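Local coordinates for Low molecular weight phosphotyrosine protein phosphatase (Vibrio cholerae, PDB 6U1P) that probably removes phosphate from phosphotyrosine residues of proteins, at residues 13-18 with 71-76. Numbering follows the deposited sequence.
Sequences TGNLCR and PVQQVT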
loop_
_atom_site.group_PDB
_atom_site.type_symbol
_atom_site.label_atom_id
_atom_site.label_comp_id
_atom_site.label_asym_id
_atom_site.label_seq_id
_atom_site.Cartn_x
_atom_site.Cartn_y
_atom_site.Cartn_z
ATOM N N THR B 13 -4.736 13.966 -5.566
ATOM C CA THR B 13 -6.137 13.807 -5.171
ATOM C C THR B 13 -6.357 13.994 -3.663
ATOM O O THR B 13 -7.217 14.782 -3.262
ATOM C CB THR B 13 -6.674 12.439 -5.621
ATOM O OG1 THR B 13 -6.285 12.185 -6.980
ATOM C CG2 THR B 13 -8.196 12.421 -5.568
ATOM N N GLY B 14 -5.632 13.257 -2.808
ATOM C CA GLY B 14 -5.890 13.280 -1.371
ATOM C C GLY B 14 -4.851 13.976 -0.498
ATOM O O GLY B 14 -4.986 14.010 0.726
ATOM N N ASN B 15 -3.801 14.519 -1.121
ATOM C CA ASN B 15 -2.663 15.108 -0.423
ATOM C C ASN B 15 -2.018 14.095 0.514
ATOM O O ASN B 15 -1.505 14.461 1.570
ATOM C CB ASN B 15 -3.080 16.369 0.348
ATOM C CG ASN B 15 -1.898 17.264 0.741
ATOM O OD1 ASN B 15 -1.879 17.823 1.842
ATOM N ND2 ASN B 15 -0.937 17.440 -0.171
ATOM N N LEU B 16 -2.053 12.809 0.154
ATOM C CA LEU B 16 -1.517 11.770 1.022
ATOM C C LEU B 16 -0.176 11.202 0.573
ATOM O O LEU B 16 0.593 10.738 1.423
ATOM C CB LEU B 16 -2.513 10.602 1.147
ATOM C CG LEU B 16 -3.904 10.940 1.706
ATOM C CD1 LEU B 16 -4.794 9.689 1.901
ATOM C CD2 LEU B 16 -3.755 11.719 3.014
ATOM N N CYS B 17 0.114 11.187 -0.731
ATOM C CA CYS B 17 1.301 10.501 -1.225
ATOM C C CYS B 17 2.106 11.392 -2.175
ATOM O O CYS B 17 3.161 11.931 -1.793
ATOM C CB CYS B 17 0.905 9.190 -1.927
ATOM S SG CYS B 17 0.002 7.966 -0.864
ATOM N N ARG B 18 1.595 11.540 -3.404
ATOM C CA ARG B 18 2.314 12.197 -4.488
ATOM C C ARG B 18 2.642 13.657 -4.167
ATOM O O ARG B 18 3.808 14.068 -4.227
ATOM C CB ARG B 18 1.495 12.093 -5.783
ATOM C CG ARG B 18 1.560 10.715 -6.449
ATOM C CD ARG B 18 0.657 10.627 -7.686
ATOM N NE ARG B 18 -0.743 10.762 -7.313
ATOM C CZ ARG B 18 -1.755 10.831 -8.167
ATOM N NH1 ARG B 18 -1.534 10.765 -9.483
ATOM N NH2 ARG B 18 -2.993 10.952 -7.694
ATOM N N PRO B 71 0.583 19.197 7.778
ATOM C CA PRO B 71 -0.707 18.504 7.783
ATOM C C PRO B 71 -1.317 18.488 6.394
ATOM O O PRO B 71 -1.076 19.376 5.576
ATOM C CB PRO B 71 -1.560 19.343 8.744
ATOM C CG PRO B 71 -0.572 20.080 9.602
ATOM C CD PRO B 71 0.600 20.343 8.701
ATOM N N VAL B 72 -2.069 17.418 6.132
ATOM C CA VAL B 72 -2.904 17.313 4.942
ATOM C C VAL B 72 -3.845 18.513 4.841
ATOM O O VAL B 72 -4.468 18.917 5.831
ATOM C CB VAL B 72 -3.703 15.994 5.008
ATOM C CG1 VAL B 72 -4.722 15.910 3.849
ATOM C CG2 VAL B 72 -2.760 14.788 5.034
ATOM N N GLN B 73 -4.006 19.047 3.627
ATOM C CA GLN B 73 -4.992 20.107 3.444
ATOM C C GLN B 73 -5.592 20.046 2.045
ATOM O O GLN B 73 -4.936 19.630 1.084
ATOM C CB GLN B 73 -4.380 21.493 3.689
ATOM C CG GLN B 73 -3.103 21.708 2.928
ATOM C CD GLN B 73 -2.654 23.162 2.922
ATOM O OE1 GLN B 73 -3.003 23.941 3.820
ATOM N NE2 GLN B 73 -1.883 23.539 1.897
ATOM N N GLN B 74 -6.836 20.488 1.937
ATOM C CA GLN B 74 -7.484 20.591 0.642
ATOM C C GLN B 74 -7.229 21.968 0.030
ATOM O O GLN B 74 -7.048 22.964 0.736
ATOM C CB GLN B 74 -8.983 20.329 0.749
ATOM C CG GLN B 74 -9.685 20.289 -0.611
ATOM C CD GLN B 74 -11.190 20.055 -0.504
ATOM O OE1 GLN B 74 -11.842 20.566 0.399
ATOM N NE2 GLN B 74 -11.743 19.284 -1.438
ATOM N N VAL B 75 -7.187 22.005 -1.304
ATOM C CA VAL B 75 -7.022 23.269 -2.007
ATOM C C VAL B 75 -8.200 24.196 -1.700
ATOM O O VAL B 75 -9.334 23.751 -1.463
ATOM C CB VAL B 75 -6.886 23.036 -3.522
ATOM C CG1 VAL B 75 -8.176 22.486 -4.106
ATOM C CG2 VAL B 75 -6.500 24.324 -4.226
ATOM N N THR B 76 -7.910 25.497 -1.655
ATOM C CA THR B 76 -8.872 26.555 -1.385
ATOM C C THR B 76 -8.876 27.565 -2.530
ATOM O O THR B 76 -8.054 27.509 -3.451
ATOM C CB THR B 76 -8.544 27.272 -0.077
ATOM O OG1 THR B 76 -7.413 28.124 -0.289
ATOM C CG2 THR B 76 -8.214 26.263 1.014
HETATM O O HOH W 1 0.009 19.559 3.067
#
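Pro71 meets Asn15 through a water within hydrogen-bonding distance of both Pro71 O, 2.7 Å away, and Asn15 OD1. Asn15 belongs to the phosphate-binding loop (P-loop) of the low molecular weight tyrosine phosphatases, the CX5R signature that runs from the predicted nucleophile Cys12 to Arg18 between strand 6-12 and helix 18-32. Segment 71-76, on the way to helix 77-82, flanks this loop.

Val72 suits the next place because its two methyls spread over the loop. CG1, anti to the backbone N (chi1 174°), lies 3.7 Å from Gly14 O and also against Asn15 CB, while CG2 touches Asn15 O and meets Leu16 CD2 at 3.8 Å, the two side chains crossing at a slant. Leu16 starts off away from segment 71-76, and only its branched end returns to make this apolar touch.

At Gln73 the backbone matters most: its N-H supplies the direct hydrogen bond to the asparagine. Its CB points away from the loop, and NE2 further out bonds to Ser41 O. Asn15 suits the junction because its amide can accept and donate together and asparagine tolerates the left-handed backbone conformation (phi 57°) well; ND2 bonds to Ser19 OG and Ser41 OG help fix the rotation of the buried amide. Asn15 OD1, beside the bridging water, accepts from Gln73 N, 3.0 Å away and tilted 25° from the carbonyl plane.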